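Long-range contacts in angiopoietin-related protein 4 (Homo sapiens, PDB 6U1U), which inactivates lipoprotein lipase and so regulates triglyceride clearance from serum, and restrains endothelial cell growth and migration, this chain being its C-terminal fibrinogen-like domain: residues L93-L103 with I194-R202; P1-Q9 with L17-S25. One frame throughout, in Å; residues are numbered along the deposited sequence.

Both contacts belong to the single fibrinogen C-terminal domain and reach the same antiparallel sheet, but on opposite sides of the chain's centre, with their own centres about 30 Å apart. Contact 1 packs two tryptophans and an arginine against the hairpin of strands 87-94 and 100-109; it is partly buried, grading from a leucine-lined interior to a salt bridge between a buried aspartate and a partly exposed arginine, and its second segment also contributes to the palmitic acid site. Contact 2, also partly buried, joins the N-terminal helix 4-9 and its lead-in to strand 16-20. Its polar link across the segments is a backbone bond instead of an ion pair, and the Arg2-Glu6 salt bridge lies within the N-terminal segment.

Contact 1 (L93-L103 with I194-R202); sequences LRDWDGNAELL and IFWKTWRGR. With PLM (palmitic acid), chain B.
Trp199 lies across the hairpin of strands 87-94 and 100-109, its indole sandwiched between Glu101 CB, centred over one face as a CH-pi contact 3.4 Å from Trp199 CE2, and Arg200 CG on the opposite face. The bend at chi2 (75°) carries the Glu101 carboxylate back along the indole, planes 6° apart. Asn99 O meets the ring edge, 3.4 Å from Trp199 CH2. On the buried side, Leu93 CD1 reaches over a face of Trp196, 3.6 Å from Trp196 CG, while Leu93 CB touches Trp199 CZ3. The exposed turn and Asn99 form the looser side; next to them partly exposed Arg200, one guanidinium face against Trp199 CE2, grips OD2 of the buried Asp95 with NE and NH2 at 3.0 and 3.1 Å. Asp95 OD1 accepts from Asp97 N, an Asx turn, and, on the other face, from Asn99 N. Replacing Trp199 by an alanine would probably open a gap between Glu101 and Leu93 and leave the guanidinium without its flat support, held by Asp95 OD2. The contact joins this hairpin of the fibrinogen-like domain, paired through Arg94 with strand 208-215, to segment 195-200, where Lys197 NZ hydrogen-bonds O1 and O2 of palmitic acid.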
# COMPACT_ATOMS: atom_id res chain seq x y z
N LEU A 93 7.25 0.50 8.65
CA LEU A 93 6.35 0.26 9.77
C LEU A 93 6.97 0.82 11.05
O LEU A 93 8.19 0.76 11.23
CB LEU A 93 6.08 -1.24 9.97
CG LEU A 93 5.79 -2.07 8.70
CD1 LEU A 93 5.76 -3.59 8.98
CD2 LEU A 93 4.45 -1.62 8.07
N ARG A 94 6.12 1.34 11.95
CA ARG A 94 6.60 1.88 13.21
C ARG A 94 5.72 1.35 14.34
O ARG A 94 4.49 1.32 14.21
CB ARG A 94 6.59 3.43 13.21
CG ARG A 94 7.20 4.06 14.47
CD ARG A 94 6.96 5.57 14.51
NE ARG A 94 7.37 6.23 13.27
CZ ARG A 94 6.84 7.36 12.81
NH1 ARG A 94 5.86 7.97 13.48
NH2 ARG A 94 7.29 7.90 11.66
N ASP A 95 6.35 0.92 15.44
CA ASP A 95 5.54 0.41 16.53
C ASP A 95 5.45 1.49 17.60
O ASP A 95 5.94 2.61 17.43
CB ASP A 95 6.06 -0.93 17.07
CG ASP A 95 7.40 -0.82 17.79
OD1 ASP A 95 7.79 0.29 18.20
OD2 ASP A 95 8.07 -1.87 17.93
N TRP A 96 4.79 1.15 18.70
CA TRP A 96 4.51 2.17 19.70
C TRP A 96 5.67 2.41 20.65
O TRP A 96 5.59 3.32 21.49
CB TRP A 96 3.26 1.78 20.47
CG TRP A 96 2.02 2.04 19.65
CD1 TRP A 96 1.40 1.14 18.83
CD2 TRP A 96 1.27 3.25 19.55
NE1 TRP A 96 0.32 1.73 18.22
CE2 TRP A 96 0.22 3.02 18.65
CE3 TRP A 96 1.40 4.52 20.12
CZ2 TRP A 96 -0.72 4.00 18.33
CZ3 TRP A 96 0.46 5.50 19.80
CH2 TRP A 96 -0.59 5.24 18.91
N ASP A 97 6.75 1.66 20.50
CA ASP A 97 7.99 1.97 21.19
C ASP A 97 8.98 2.71 20.30
O ASP A 97 10.15 2.84 20.67
CB ASP A 97 8.60 0.69 21.72
CG ASP A 97 7.83 0.14 22.88
OD1 ASP A 97 7.47 0.95 23.76
OD2 ASP A 97 7.59 -1.08 22.91
N GLY A 98 8.55 3.16 19.12
CA GLY A 98 9.42 3.91 18.24
C GLY A 98 10.32 3.08 17.34
O GLY A 98 11.09 3.67 16.57
N ASN A 99 10.25 1.76 17.41
CA ASN A 99 11.02 0.92 16.49
C ASN A 99 10.44 1.05 15.09
O ASN A 99 9.22 1.10 14.93
CB ASN A 99 10.98 -0.54 16.91
CG ASN A 99 11.45 -0.75 18.33
OD1 ASN A 99 10.71 -1.27 19.18
ND2 ASN A 99 12.68 -0.35 18.59
N ALA A 100 11.31 1.11 14.09
CA ALA A 100 10.86 1.10 12.70
C ALA A 100 11.37 -0.15 11.99
O ALA A 100 12.47 -0.64 12.28
CB ALA A 100 11.33 2.34 11.95
N GLU A 101 10.55 -0.67 11.07
CA GLU A 101 10.89 -1.82 10.25
C GLU A 101 10.76 -1.43 8.79
O GLU A 101 9.68 -0.98 8.36
CB GLU A 101 9.97 -2.99 10.59
CG GLU A 101 10.18 -4.24 9.76
CD GLU A 101 11.45 -5.01 10.18
OE1 GLU A 101 11.49 -6.22 9.92
OE2 GLU A 101 12.38 -4.40 10.74
N LEU A 102 11.85 -1.57 8.03
CA LEU A 102 11.91 -1.11 6.64
C LEU A 102 12.06 -2.31 5.72
O LEU A 102 13.07 -3.03 5.78
CB LEU A 102 13.04 -0.10 6.45
CG LEU A 102 13.10 1.00 7.52
CD1 LEU A 102 14.36 1.90 7.41
CD2 LEU A 102 11.85 1.88 7.52
N LEU A 103 11.02 -2.57 4.92
CA LEU A 103 10.94 -3.69 3.99
C LEU A 103 10.93 -3.17 2.57
O LEU A 103 10.46 -2.06 2.31
CB LEU A 103 9.67 -4.51 4.22
CG LEU A 103 9.40 -4.81 5.69
CD1 LEU A 103 8.09 -5.55 5.87
CD2 LEU A 103 10.57 -5.64 6.25
N ILE A 194 -4.47 -1.93 11.92
CA ILE A 194 -3.33 -1.73 11.03
C ILE A 194 -2.27 -2.74 11.44
O ILE A 194 -1.63 -2.56 12.48
CB ILE A 194 -2.80 -0.30 11.14
CG1 ILE A 194 -3.90 0.69 10.78
CG2 ILE A 194 -1.57 -0.05 10.25
CD1 ILE A 194 -3.47 2.11 11.05
N PHE A 195 -2.08 -3.79 10.65
CA PHE A 195 -1.19 -4.84 11.13
C PHE A 195 -0.30 -5.35 10.01
O PHE A 195 -0.63 -5.26 8.82
CB PHE A 195 -1.98 -6.01 11.76
CG PHE A 195 -2.72 -6.87 10.76
CD1 PHE A 195 -3.98 -6.48 10.28
CD2 PHE A 195 -2.18 -8.09 10.33
CE1 PHE A 195 -4.65 -7.31 9.36
CE2 PHE A 195 -2.87 -8.91 9.43
CZ PHE A 195 -4.09 -8.52 8.96
N TRP A 196 0.81 -5.97 10.39
CA TRP A 196 1.74 -6.71 9.51
C TRP A 196 2.15 -7.92 10.36
O TRP A 196 2.95 -7.77 11.21
CB TRP A 196 2.94 -5.86 9.10
CG TRP A 196 3.79 -6.47 8.04
CD1 TRP A 196 4.82 -7.34 8.20
CD2 TRP A 196 3.71 -6.22 6.64
NE1 TRP A 196 5.36 -7.67 7.01
CE2 TRP A 196 4.71 -7.01 6.02
CE3 TRP A 196 2.89 -5.43 5.84
CZ2 TRP A 196 4.91 -7.00 4.66
CZ3 TRP A 196 3.09 -5.42 4.49
CH2 TRP A 196 4.07 -6.21 3.91
N LYS A 197 1.59 -9.07 10.05
CA LYS A 197 1.60 -10.18 11.00
C LYS A 197 3.02 -10.60 11.36
O LYS A 197 3.35 -10.75 12.55
CB LYS A 197 0.81 -11.37 10.44
CG LYS A 197 0.82 -12.60 11.42
CD LYS A 197 -0.18 -13.63 10.97
CE LYS A 197 0.37 -14.44 9.80
NZ LYS A 197 -0.70 -15.23 9.09
N THR A 198 3.90 -10.70 10.37
CA THR A 198 5.24 -11.25 10.61
C THR A 198 6.19 -10.31 11.33
O THR A 198 7.28 -10.75 11.71
CB THR A 198 5.88 -11.68 9.29
OG1 THR A 198 5.88 -10.59 8.37
CG2 THR A 198 5.12 -12.82 8.69
N TRP A 199 5.84 -9.04 11.56
CA TRP A 199 6.68 -8.19 12.40
C TRP A 199 6.19 -8.22 13.85
O TRP A 199 6.80 -8.87 14.70
CB TRP A 199 6.77 -6.77 11.84
CG TRP A 199 7.81 -5.94 12.56
CD1 TRP A 199 9.06 -6.37 12.96
CD2 TRP A 199 7.71 -4.57 12.97
NE1 TRP A 199 9.72 -5.35 13.60
CE2 TRP A 199 8.92 -4.24 13.62
CE3 TRP A 199 6.70 -3.60 12.87
CZ2 TRP A 199 9.16 -2.96 14.13
CZ3 TRP A 199 6.95 -2.32 13.39
CH2 TRP A 199 8.16 -2.02 14.02
N ARG A 200 5.07 -7.57 14.14
CA ARG A 200 4.63 -7.46 15.53
C ARG A 200 3.45 -8.34 15.88
O ARG A 200 3.00 -8.32 17.04
CB ARG A 200 4.30 -6.00 15.88
CG ARG A 200 5.53 -5.11 16.00
CD ARG A 200 6.48 -5.61 17.05
NE ARG A 200 7.63 -4.73 17.23
CZ ARG A 200 8.90 -5.14 17.16
NH1 ARG A 200 9.17 -6.42 16.90
NH2 ARG A 200 9.89 -4.28 17.33
N GLY A 201 2.92 -9.10 14.94
CA GLY A 201 1.84 -10.01 15.22
C GLY A 201 0.54 -9.59 14.53
O GLY A 201 0.35 -8.44 14.13
N ARG A 202 -0.38 -10.56 14.43
CA ARG A 202 -1.66 -10.34 13.76
C ARG A 202 -2.46 -9.21 14.42
O ARG A 202 -3.17 -8.47 13.74
CB ARG A 202 -2.47 -11.64 13.75
CG ARG A 202 -3.95 -11.51 13.33
CD ARG A 202 -4.08 -11.13 11.87
NE ARG A 202 -5.46 -10.94 11.42
CZ ARG A 202 -6.12 -9.79 11.54
NH1 ARG A 202 -5.55 -8.76 12.16
NH2 ARG A 202 -7.36 -9.69 11.09
C1 PLM B . -0.47 -15.40 5.55
O1 PLM B . -1.59 -15.24 6.08
O2 PLM B . 0.59 -15.43 6.19
C2 PLM B . -0.41 -15.64 4.05
C3 PLM B . 0.77 -15.16 3.26
C4 PLM B . 0.38 -14.71 1.86
C5 PLM B . 1.28 -13.70 1.22
C6 PLM B . 0.61 -12.79 0.20
C7 PLM B . 1.25 -11.44 0.06
C8 PLM B . 0.38 -10.33 -0.49
C9 PLM B . -0.26 -9.51 0.58
CA PLM B . -0.16 -8.06 0.42
CB PLM B . 1.20 -7.48 0.57
CC PLM B . 1.28 -6.12 0.01
CD PLM B . 2.45 -5.34 0.42
CE PLM B . 3.70 -6.11 0.34
CF PLM B . 4.57 -5.83 -0.83
CG PLM B . 4.65 -6.99 -1.77

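Contact 2 (P1-Q9 with L17-S25); sequences PRDCQELFQ and LFEIQPQGS
Arg2, Ile20 and Leu7 carry most of this contact, at the N-terminal end of the fibrinogen-like domain, where the axis of the short helix 4-9 runs at 101° to that of strand 17-20. Ile20 packs against the lead-in to the helix: its CG2 lies 3.8 Å from Asp3 CA, and its CD1 is 3.6 Å from Arg2 O. With chi1 at 59°, CG1 of Ile20 stands between the backbone N and the carbonyl carbon, which brings CD1 up to that oxygen while CG2 faces the start of the helix. Arg2 lies alongside the chain at Gln21 and Pro22, its CA 3.7 Å from Gln21 O, then its side chain turns back to Glu6, where NE forms a straight salt-bridge bond of 2.7 Å to Glu6 OE1 in the guanidinium plane. Leu7 reaches from the helix to the strand, CD1 meeting Phe18 CB at 3.4 Å and Ile20 CG2 at 3.9 Å. Asp3 caps the helix by accepting from Glu6 N, and the disulfide from Cys4 to Cys32 ties the helix to strand 28-35, while Ile81 of helix 75-82 also packs on Ile20. Gln21 N donates to Pro1 O in the carbonyl plane, at 2.9 Å and 161°.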
# COMPACT_ATOMS: atom_id res chain seq x y z
N PRO A 1 8.21 15.80 -15.80
CA PRO A 1 8.70 14.54 -15.24
C PRO A 1 7.57 13.56 -15.06
O PRO A 1 6.49 13.95 -14.61
CB PRO A 1 9.26 14.95 -13.87
CG PRO A 1 9.21 16.40 -13.83
CD PRO A 1 8.23 16.88 -14.80
N ARG A 2 7.83 12.29 -15.35
CA ARG A 2 6.79 11.28 -15.26
C ARG A 2 6.57 10.79 -13.84
O ARG A 2 5.51 10.25 -13.54
CB ARG A 2 7.16 10.10 -16.15
CG ARG A 2 7.00 10.35 -17.63
CD ARG A 2 7.61 9.19 -18.41
NE ARG A 2 8.97 8.92 -17.92
CZ ARG A 2 9.62 7.77 -18.06
NH1 ARG A 2 9.06 6.74 -18.70
NH2 ARG A 2 10.84 7.65 -17.55
N ASP A 3 7.54 10.97 -12.95
CA ASP A 3 7.44 10.40 -11.62
C ASP A 3 8.57 10.99 -10.78
O ASP A 3 9.38 11.78 -11.27
CB ASP A 3 7.49 8.88 -11.66
CG ASP A 3 8.74 8.36 -12.36
OD1 ASP A 3 9.84 8.87 -12.09
OD2 ASP A 3 8.61 7.43 -13.21
N CYS A 4 8.62 10.60 -9.51
CA CYS A 4 9.59 11.19 -8.59
C CYS A 4 11.03 10.83 -8.98
O CYS A 4 11.95 11.61 -8.71
CB CYS A 4 9.30 10.74 -7.15
SG CYS A 4 7.70 11.41 -6.54
N GLN A 5 11.26 9.65 -9.58
CA GLN A 5 12.63 9.31 -9.98
C GLN A 5 13.09 10.21 -11.13
O GLN A 5 14.25 10.64 -11.17
CB GLN A 5 12.73 7.82 -10.33
CG GLN A 5 14.05 7.39 -11.02
CD GLN A 5 15.27 7.65 -10.17
OE1 GLN A 5 15.16 7.80 -8.96
NE2 GLN A 5 16.46 7.68 -10.80
N GLU A 6 12.18 10.55 -12.05
CA GLU A 6 12.55 11.52 -13.07
C GLU A 6 12.89 12.86 -12.44
O GLU A 6 13.83 13.54 -12.88
CB GLU A 6 11.41 11.70 -14.07
CG GLU A 6 11.83 12.26 -15.41
CD GLU A 6 10.87 11.83 -16.52
OE1 GLU A 6 10.54 10.63 -16.60
OE2 GLU A 6 10.44 12.70 -17.30
N LEU A 7 12.11 13.28 -11.44
CA LEU A 7 12.42 14.55 -10.77
C LEU A 7 13.80 14.48 -10.11
O LEU A 7 14.57 15.45 -10.15
CB LEU A 7 11.37 14.85 -9.72
CG LEU A 7 10.14 15.55 -10.27
CD1 LEU A 7 9.01 15.52 -9.21
CD2 LEU A 7 10.52 16.98 -10.61
N PHE A 8 14.10 13.35 -9.49
CA PHE A 8 15.43 13.14 -8.92
C PHE A 8 16.50 13.24 -10.00
O PHE A 8 17.53 13.91 -9.81
CB PHE A 8 15.45 11.75 -8.24
CG PHE A 8 16.82 11.31 -7.76
CD1 PHE A 8 17.28 11.69 -6.51
CD2 PHE A 8 17.59 10.48 -8.53
CE1 PHE A 8 18.55 11.27 -6.07
CE2 PHE A 8 18.85 10.06 -8.08
CZ PHE A 8 19.30 10.45 -6.86
N GLN A 9 16.26 12.63 -11.15
CA GLN A 9 17.27 12.61 -12.21
C GLN A 9 17.54 13.99 -12.79
O GLN A 9 18.66 14.24 -13.26
CB GLN A 9 16.85 11.64 -13.32
CG GLN A 9 16.83 10.21 -12.92
CD GLN A 9 16.16 9.35 -14.00
OE1 GLN A 9 16.20 8.13 -13.95
NE2 GLN A 9 15.52 10.02 -14.97
N LEU A 17 5.84 17.97 -2.04
CA LEU A 17 4.82 17.83 -3.07
C LEU A 17 5.30 18.42 -4.39
O LEU A 17 5.77 19.57 -4.43
CB LEU A 17 3.55 18.56 -2.63
CG LEU A 17 2.78 17.94 -1.47
CD1 LEU A 17 1.72 18.95 -0.95
CD2 LEU A 17 2.04 16.73 -1.98
N PHE A 18 5.19 17.64 -5.46
CA PHE A 18 5.65 18.01 -6.80
C PHE A 18 4.66 17.54 -7.86
O PHE A 18 4.06 16.47 -7.75
CB PHE A 18 7.00 17.38 -7.14
CG PHE A 18 8.11 17.85 -6.26
CD1 PHE A 18 8.85 18.98 -6.60
CD2 PHE A 18 8.41 17.17 -5.09
CE1 PHE A 18 9.89 19.43 -5.79
CE2 PHE A 18 9.46 17.63 -4.26
CZ PHE A 18 10.19 18.76 -4.61
N GLU A 19 4.54 18.34 -8.93
CA GLU A 19 3.71 17.96 -10.07
C GLU A 19 4.44 16.95 -10.95
O GLU A 19 5.61 17.15 -11.29
CB GLU A 19 3.35 19.21 -10.89
CG GLU A 19 2.76 20.35 -10.08
CD GLU A 19 2.79 21.71 -10.84
OE1 GLU A 19 2.48 21.73 -12.05
OE2 GLU A 19 3.13 22.75 -10.23
N ILE A 20 3.76 15.86 -11.31
CA ILE A 20 4.28 14.89 -12.27
C ILE A 20 3.20 14.66 -13.31
O ILE A 20 2.04 15.08 -13.14
CB ILE A 20 4.70 13.54 -11.65
CG1 ILE A 20 3.50 12.89 -10.95
CG2 ILE A 20 5.88 13.72 -10.67
CD1 ILE A 20 3.67 11.39 -10.66
N GLN A 21 3.59 14.03 -14.41
CA GLN A 21 2.63 13.69 -15.45
C GLN A 21 3.07 12.42 -16.14
O GLN A 21 3.80 12.45 -17.13
CB GLN A 21 2.45 14.81 -16.48
CG GLN A 21 1.32 14.46 -17.45
CD GLN A 21 0.87 15.63 -18.28
OE1 GLN A 21 1.60 16.60 -18.46
NE2 GLN A 21 -0.35 15.55 -18.79
N PRO A 22 2.63 11.27 -15.63
CA PRO A 22 2.91 10.01 -16.30
C PRO A 22 2.34 9.97 -17.71
O PRO A 22 1.38 10.67 -18.04
CB PRO A 22 2.21 8.97 -15.41
CG PRO A 22 2.15 9.61 -14.08
CD PRO A 22 1.94 11.09 -14.34
N GLN A 23 2.98 9.14 -18.53
CA GLN A 23 2.51 8.85 -19.87
C GLN A 23 1.02 8.55 -19.86
O GLN A 23 0.56 7.70 -19.10
CB GLN A 23 3.28 7.63 -20.40
CG GLN A 23 2.96 7.24 -21.83
CD GLN A 23 3.98 7.79 -22.82
OE1 GLN A 23 4.99 7.14 -23.10
NE2 GLN A 23 3.72 8.99 -23.35
N GLY A 24 0.25 9.30 -20.66
CA GLY A 24 -1.17 9.01 -20.79
C GLY A 24 -2.05 9.56 -19.69
O GLY A 24 -3.27 9.35 -19.73
N SER A 25 -1.48 10.29 -18.73
CA SER A 25 -2.21 10.75 -17.56
C SER A 25 -2.32 12.28 -17.56
O SER A 25 -1.43 12.96 -18.08
CB SER A 25 -1.48 10.32 -16.27
OG SER A 25 -2.07 10.90 -15.12